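Local coordinates for protein putative oxidoreductase YfjR (Streptomyces aurantiacus, PDB 4OQZ) that is an imine reductase that probably uses NADPH bound by its Rossmann-fold domain to reduce imines, the step that underlies reductive amination of ketones, at residues A18-Y21 with L22-Y26; L181-W184 with Q185-L189; A260-D263 with A264-G268. One frame throughout, in Å; residues are numbered along the deposited sequence.

Contact 1 (A18-Y21 with L22-Y26); sequences AAAY and LDRGY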
loop_
_atom_site.group_PDB
_atom_site.type_symbol
_atom_site.label_atom_id
_atom_site.label_comp_id
_atom_site.label_asym_id
_atom_site.label_seq_id
_atom_site.Cartn_x
_atom_site.Cartn_y
_atom_site.Cartn_z
ATOM N N ALA A 18 -16.086 -11.621 24.090
ATOM C CA ALA A 18 -17.038 -12.248 25.021
ATOM C C ALA A 18 -18.165 -13.053 24.326
ATOM O O ALA A 18 -18.452 -14.171 24.748
ATOM C CB ALA A 18 -17.616 -11.212 25.955
ATOM N N ALA A 19 -18.762 -12.515 23.253
ATOM C CA ALA A 19 -19.828 -13.170 22.479
ATOM C C ALA A 19 -19.302 -14.449 21.782
ATOM O O ALA A 19 -20.016 -15.454 21.746
ATOM C CB ALA A 19 -20.402 -12.201 21.445
ATOM N N ALA A 20 -18.050 -14.417 21.258
ATOM C CA ALA A 20 -17.380 -15.578 20.662
ATOM C C ALA A 20 -17.162 -16.641 21.762
ATOM O O ALA A 20 -17.466 -17.817 21.535
ATOM C CB ALA A 20 -16.050 -15.160 20.071
ATOM N N TYR A 21 -16.732 -16.211 22.982
ATOM C CA TYR A 21 -16.600 -17.145 24.103
ATOM C C TYR A 21 -17.940 -17.753 24.522
ATOM O O TYR A 21 -18.019 -18.966 24.703
ATOM C CB TYR A 21 -15.837 -16.525 25.292
ATOM C CG TYR A 21 -14.341 -16.490 25.092
ATOM C CD1 TYR A 21 -13.584 -17.659 25.107
ATOM C CD2 TYR A 21 -13.671 -15.284 24.904
ATOM C CE1 TYR A 21 -12.198 -17.633 24.908
ATOM C CE2 TYR A 21 -12.289 -15.243 24.714
ATOM C CZ TYR A 21 -11.558 -16.423 24.701
ATOM O OH TYR A 21 -10.193 -16.378 24.513
ATOM N N LEU A 22 -19.013 -16.937 24.615
ATOM C CA LEU A 22 -20.346 -17.434 24.945
ATOM C C LEU A 22 -20.866 -18.405 23.861
ATOM O O LEU A 22 -21.439 -19.441 24.200
ATOM C CB LEU A 22 -21.344 -16.277 25.143
ATOM C CG LEU A 22 -21.154 -15.361 26.356
ATOM C CD1 LEU A 22 -22.013 -14.116 26.215
ATOM C CD2 LEU A 22 -21.461 -16.084 27.656
ATOM N N ASP A 23 -20.611 -18.094 22.577
ATOM C CA ASP A 23 -21.004 -18.930 21.422
ATOM C C ASP A 23 -20.363 -20.322 21.469
ATOM O O ASP A 23 -20.927 -21.266 20.915
ATOM C CB ASP A 23 -20.583 -18.261 20.096
ATOM C CG ASP A 23 -21.449 -17.118 19.597
ATOM O OD1 ASP A 23 -22.629 -17.030 20.024
ATOM O OD2 ASP A 23 -20.962 -16.338 18.733
ATOM N N ARG A 24 -19.153 -20.418 22.075
ATOM C CA ARG A 24 -18.400 -21.661 22.207
ATOM C C ARG A 24 -18.641 -22.419 23.520
ATOM O O ARG A 24 -17.995 -23.440 23.761
ATOM C CB ARG A 24 -16.919 -21.420 21.928
ATOM C CG ARG A 24 -16.576 -21.745 20.486
ATOM C CD ARG A 24 -15.724 -20.673 19.847
ATOM N NE ARG A 24 -15.829 -20.714 18.387
ATOM C CZ ARG A 24 -15.418 -19.746 17.572
ATOM N NH1 ARG A 24 -14.868 -18.641 18.063
ATOM N NH2 ARG A 24 -15.557 -19.874 16.257
ATOM N N GLY A 25 -19.606 -21.953 24.315
ATOM C CA GLY A 25 -19.998 -22.584 25.568
ATOM C C GLY A 25 -19.177 -22.195 26.776
ATOM O O GLY A 25 -19.256 -22.863 27.812
ATOM N N TYR A 26 -18.387 -21.117 26.665
ATOM C CA TYR A 26 -17.561 -20.691 27.801
ATOM C C TYR A 26 -18.384 -19.987 28.858
ATOM O O TYR A 26 -19.227 -19.148 28.553
ATOM C CB TYR A 26 -16.429 -19.746 27.360
ATOM C CG TYR A 26 -15.246 -20.407 26.695
ATOM C CD1 TYR A 26 -15.310 -20.821 25.364
ATOM C CD2 TYR A 26 -14.025 -20.502 27.346
ATOM C CE1 TYR A 26 -14.201 -21.378 24.725
ATOM C CE2 TYR A 26 -12.905 -21.047 26.716
ATOM C CZ TYR A 26 -13.003 -21.499 25.410
ATOM O OH TYR A 26 -11.908 -22.062 24.800
#

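Contact 2 (L181-W184 with Q185-L189); sequences LSYW and QAVAL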
loop_
_atom_site.group_PDB
_atom_site.type_symbol
_atom_site.label_atom_id
_atom_site.label_comp_id
_atom_site.label_asym_id
_atom_site.label_seq_id
_atom_site.Cartn_x
_atom_site.Cartn_y
_atom_site.Cartn_z
ATOM N N LEU A 181 -4.620 5.436 2.948
ATOM C CA LEU A 181 -4.473 6.849 2.650
ATOM C C LEU A 181 -4.145 7.094 1.176
ATOM O O LEU A 181 -4.651 8.076 0.616
ATOM C CB LEU A 181 -3.439 7.508 3.563
ATOM C CG LEU A 181 -3.307 9.059 3.452
ATOM C CD1 LEU A 181 -4.664 9.760 3.685
ATOM C CD2 LEU A 181 -2.302 9.585 4.421
ATOM N N SER A 182 -3.343 6.175 0.534
ATOM C CA SER A 182 -3.011 6.284 -0.890
ATOM C C SER A 182 -4.277 6.039 -1.696
ATOM O O SER A 182 -4.474 6.663 -2.741
ATOM C CB SER A 182 -1.861 5.368 -1.281
ATOM O OG SER A 182 -2.297 4.023 -1.456
ATOM N N TYR A 183 -5.141 5.153 -1.194
ATOM C CA TYR A 183 -6.463 4.936 -1.800
ATOM C C TYR A 183 -7.318 6.200 -1.644
ATOM O O TYR A 183 -7.946 6.613 -2.613
ATOM C CB TYR A 183 -7.171 3.662 -1.282
ATOM C CG TYR A 183 -8.503 3.402 -1.969
ATOM C CD1 TYR A 183 -8.606 3.413 -3.359
ATOM C CD2 TYR A 183 -9.660 3.187 -1.230
ATOM C CE1 TYR A 183 -9.813 3.165 -3.999
ATOM C CE2 TYR A 183 -10.896 2.993 -1.860
ATOM C CZ TYR A 183 -10.968 3.001 -3.248
ATOM O OH TYR A 183 -12.151 2.797 -3.902
ATOM N N TRP A 184 -7.273 6.884 -0.478
ATOM C CA TRP A 184 -8.076 8.120 -0.313
ATOM C C TRP A 184 -7.548 9.162 -1.288
ATOM O O TRP A 184 -8.334 9.862 -1.901
ATOM C CB TRP A 184 -8.055 8.691 1.114
ATOM C CG TRP A 184 -8.559 7.841 2.255
ATOM C CD1 TRP A 184 -8.330 8.073 3.579
ATOM C CD2 TRP A 184 -9.438 6.702 2.196
ATOM N NE1 TRP A 184 -8.942 7.108 4.344
ATOM C CE2 TRP A 184 -9.643 6.264 3.524
ATOM C CE3 TRP A 184 -10.012 5.955 1.150
ATOM C CZ2 TRP A 184 -10.421 5.141 3.835
ATOM C CZ3 TRP A 184 -10.799 4.860 1.466
ATOM C CH2 TRP A 184 -10.995 4.465 2.793
ATOM N N GLN A 185 -6.208 9.186 -1.509
ATOM C CA GLN A 185 -5.594 10.075 -2.492
ATOM C C GLN A 185 -6.017 9.768 -3.956
ATOM O O GLN A 185 -6.223 10.698 -4.739
ATOM C CB GLN A 185 -4.069 10.048 -2.352
ATOM C CG GLN A 185 -3.372 11.066 -3.232
ATOM C CD GLN A 185 -3.451 12.470 -2.704
ATOM O OE1 GLN A 185 -3.351 12.719 -1.494
ATOM N NE2 GLN A 185 -3.627 13.419 -3.605
ATOM N N ALA A 186 -6.142 8.476 -4.302
ATOM C CA ALA A 186 -6.543 7.978 -5.623
ATOM C C ALA A 186 -7.993 8.361 -5.888
ATOM O O ALA A 186 -8.313 8.860 -6.972
ATOM C CB ALA A 186 -6.399 6.454 -5.662
ATOM N N VAL A 187 -8.867 8.118 -4.897
ATOM C CA VAL A 187 -10.310 8.497 -4.947
ATOM C C VAL A 187 -10.466 9.969 -5.223
ATOM O O VAL A 187 -11.188 10.329 -6.161
ATOM C CB VAL A 187 -11.143 7.959 -3.747
ATOM C CG1 VAL A 187 -12.588 8.471 -3.763
ATOM C CG2 VAL A 187 -11.160 6.432 -3.761
ATOM N N ALA A 188 -9.716 10.820 -4.481
ATOM C CA ALA A 188 -9.764 12.275 -4.641
ATOM C C ALA A 188 -9.317 12.730 -6.028
ATOM O O ALA A 188 -9.989 13.578 -6.611
ATOM C CB ALA A 188 -8.966 12.982 -3.548
ATOM N N LEU A 189 -8.241 12.135 -6.594
ATOM C CA LEU A 189 -7.777 12.529 -7.929
ATOM C C LEU A 189 -8.732 12.102 -9.050
ATOM O O LEU A 189 -9.026 12.895 -9.940
ATOM C CB LEU A 189 -6.334 12.037 -8.205
ATOM C CG LEU A 189 -5.726 12.383 -9.574
ATOM C CD1 LEU A 189 -5.404 13.877 -9.698
ATOM C CD2 LEU A 189 -4.488 11.572 -9.825
#

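Contact 3 (A260-D263 with A264-G268); sequences AVLD and AFHRG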
loop_
_atom_site.group_PDB
_atom_site.type_symbol
_atom_site.label_atom_id
_atom_site.label_comp_id
_atom_site.label_asym_id
_atom_site.label_seq_id
_atom_site.Cartn_x
_atom_site.Cartn_y
_atom_site.Cartn_z
ATOM N N ALA A 260 4.925 14.314 0.370
ATOM C CA ALA A 260 5.597 13.609 1.472
ATOM C C ALA A 260 6.396 12.408 0.950
ATOM O O ALA A 260 7.532 12.192 1.386
ATOM C CB ALA A 260 4.562 13.139 2.475
ATOM N N VAL A 261 5.818 11.664 -0.029
ATOM C CA VAL A 261 6.454 10.515 -0.704
ATOM C C VAL A 261 7.587 11.038 -1.594
ATOM O O VAL A 261 8.698 10.517 -1.523
ATOM C CB VAL A 261 5.412 9.665 -1.488
ATOM C CG1 VAL A 261 6.077 8.587 -2.351
ATOM C CG2 VAL A 261 4.378 9.064 -0.548
ATOM N N LEU A 262 7.311 12.076 -2.419
ATOM C CA LEU A 262 8.308 12.733 -3.281
ATOM C C LEU A 262 9.479 13.229 -2.438
ATOM O O LEU A 262 10.620 13.037 -2.839
ATOM C CB LEU A 262 7.672 13.923 -4.044
ATOM C CG LEU A 262 8.589 14.939 -4.771
ATOM C CD1 LEU A 262 9.324 14.311 -5.962
ATOM C CD2 LEU A 262 7.791 16.107 -5.260
ATOM N N ASP A 263 9.194 13.857 -1.268
ATOM C CA ASP A 263 10.210 14.398 -0.346
ATOM C C ASP A 263 11.210 13.331 0.070
ATOM O O ASP A 263 12.401 13.617 0.073
ATOM C CB ASP A 263 9.572 15.050 0.901
ATOM C CG ASP A 263 8.855 16.378 0.677
ATOM O OD1 ASP A 263 9.317 17.174 -0.183
ATOM O OD2 ASP A 263 7.873 16.651 1.406
ATOM N N ALA A 264 10.733 12.096 0.371
ATOM C CA ALA A 264 11.587 10.965 0.744
ATOM C C ALA A 264 12.471 10.484 -0.412
ATOM O O ALA A 264 13.602 10.083 -0.161
ATOM C CB ALA A 264 10.757 9.822 1.287
ATOM N N PHE A 265 11.985 10.568 -1.665
ATOM C CA PHE A 265 12.732 10.191 -2.863
ATOM C C PHE A 265 13.752 11.249 -3.243
ATOM O O PHE A 265 14.889 10.882 -3.538
ATOM C CB PHE A 265 11.797 9.892 -4.035
ATOM C CG PHE A 265 10.965 8.633 -3.904
ATOM C CD1 PHE A 265 11.242 7.689 -2.918
ATOM C CD2 PHE A 265 9.935 8.366 -4.799
ATOM C CE1 PHE A 265 10.471 6.522 -2.804
ATOM C CE2 PHE A 265 9.182 7.192 -4.698
ATOM C CZ PHE A 265 9.450 6.283 -3.698
ATOM N N HIS A 266 13.348 12.557 -3.246
ATOM C CA HIS A 266 14.211 13.717 -3.544
ATOM C C HIS A 266 15.347 13.728 -2.529
ATOM O O HIS A 266 16.511 13.809 -2.920
ATOM C CB HIS A 266 13.418 15.037 -3.518
ATOM C CG HIS A 266 13.605 15.873 -4.751
ATOM N ND1 HIS A 266 14.838 16.449 -5.063
ATOM C CD2 HIS A 266 12.702 16.235 -5.694
ATOM C CE1 HIS A 266 14.646 17.117 -6.192
ATOM N NE2 HIS A 266 13.378 17.013 -6.613
ATOM N N ARG A 267 15.004 13.581 -1.230
ATOM C CA ARG A 267 15.952 13.391 -0.136
ATOM C C ARG A 267 16.336 11.937 -0.368
ATOM O O ARG A 267 15.463 11.101 -0.536
ATOM C CB ARG A 267 15.242 13.584 1.222
ATOM C CG ARG A 267 15.929 12.963 2.429
ATOM C CD ARG A 267 14.976 12.020 3.139
ATOM N NE ARG A 267 14.408 12.608 4.354
ATOM C CZ ARG A 267 14.401 12.013 5.546
ATOM N NH1 ARG A 267 13.879 12.629 6.599
ATOM N NH2 ARG A 267 14.916 10.797 5.694
ATOM N N GLY A 268 17.604 11.654 -0.509
ATOM C CA GLY A 268 18.002 10.301 -0.862
ATOM C C GLY A 268 18.829 10.373 -2.119
ATOM O O GLY A 268 19.923 9.816 -2.161
#

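Contact 1 (A18-Y21 with L22-Y26)
Tyr21 turns the edge of its ring toward the face of Tyr26, a T-shaped pair formed just where the helix stops. The ring planes stand at 78° with centroids 4.8 Å apart, and Tyr21 CD1 sits over the centre of the Tyr26 ring, 3.6 Å from Tyr26 CG. A Schellman motif brings the two together. Gly25, at positive phi, is its C-prime residue; Tyr26 N turns back to donate to Tyr21 O at 2.9 Å, and Gly25 N reaches Leu22 O at 3.1 Å. Tyr21 O also takes a weak bond from Arg24 N, so two N-H groups share one carbonyl. Upstream the helix is regular: Leu22 N bonds Ala18 O and Asp23 N bonds Ala19 O, each at 2.8 Å. Asp23 OD1 turns to a salt bridge with Arg44, and Arg24 NH2 bonds Gly126 O. Tyr21 OH donates to Ala147 O of helix 138-151, whose Val150 touches both tyrosine side chains. Helix 12-23 is the crossover of the beta-alpha-beta unit between strands 4-8 and 27-31: Val5 of strand 4-8 touches both tyrosines, while Leu22 lies against Val28 of strand 27-31 and Leu41 of helix 39-44.

Contact 2 (L181-W184 with Q185-L189)
Val187 lays one methyl, CG2, over a face of the Tyr183 ring one helical turn earlier. The methyl stands 3.7 Å from the ring centroid and 23° off the ring normal, a CH-pi contact displaced toward the CE1 and CZ side of the ring; Val187 CG2 to Tyr183 CZ is 3.5 Å. Two torsions produce it. Tyr183 carries CG opposite its own backbone N (chi1 -177°), which leans the ring toward the next turn, and Val187 turns CG2 back beside its N, where it meets the ring. Ala186 CB meets the same ring obliquely and more loosely, 4.4 Å from Tyr183 CD1. Trp184 takes the other course: with CG opposite the carbonyl carbon its indole leaves this segment and joins Phe278 and, edge-to-face, Tyr218 of the second subunit. Gln185, bent at chi2, bonds through NE2 to Asp254 O and Asn248 OD1, and its chain packs on Phe257 of helix 256-269. The backbone is regular alpha-helix. Val187 N donates to Tyr183 O at 2.9 Å, joining the same two residues through the backbone, and Gln185 N to Leu181 O and Ala186 N to Ser182 O follow the same i to i+4 pattern.

Helix 163-191 is the long helix that runs from the Rossmann domain into the C-terminal helical domain, and here it packs among helices 197-209, 234-250 and 256-269 and the second subunit. Every touching residue is buried, so the polar ends need partners: Tyr183 OH bonds Ala197 O, and Ser182 OG bonds Ala179 O. The chemistry is therefore mainly apolar and aromatic, with Tyr183 OH, Ser182 OG and Gln185 NE2 each tied to an oxygen acceptor, consistent with a segment enclosed between two subunits.

Contact 3 (A260-D263 with A264-G268)
Val261 and Phe265 lie side by side on the buried flank of the helix, pointing the same way, with Val261 CG1 4.1 Å from Phe265 CE2. Phe265 holds CG opposite its carbonyl carbon (chi1 -69°), which turns the ring back toward the preceding turn, with Val261 O over one face. That oxygen also accepts Phe265 N at 3.3 Å. Helix 256-269 belongs to the C-terminal helical domain and lies at the dimer interface: Ala260 meets Ala260 of the second subunit, and the Phe265 ring packs between Val238 and Met241 of helix 234-250 and Trp177 of the second subunit, whose ring stands at about 80° to it. The other flank is more open. Asp263 and His266 are exposed, although the imidazole is steadied where Leu262 CD1 reaches its edge, 3.9 Å from His266 CD2, and where NE2 bonds Glu242 OE1. His266 N donates to Leu262 O at 2.8 Å. Arg267 is exposed as well, its N donating to Asp263 O at 2.9 Å, while its guanidinium forms a weak, long ion pair with Asp254 of the second subunit.

The three contacts follow one another along the chain and each stays within or at the end of a single helix. Contact 1 belongs to the Rossmann domain, which probably binds NADPH, contacts 2 and 3 to the C-terminal helical domain. Contact 1 lies about 39 Å from contact 2 and about 49 Å from contact 3, centre to centre, with contacts 1 and 3 on opposite sides of the chain's centre. Contacts 2 and 3 are about 19 Å apart between centres; both meet the second subunit, and Leu181 of one chain packs on Ala264 of the other. The Rossmann-type pattern Gly9, Gly11, Gly14 runs into the start of helix 12-23 and probably helps bind NADPH; the Ala18 side chain lies near it without touching.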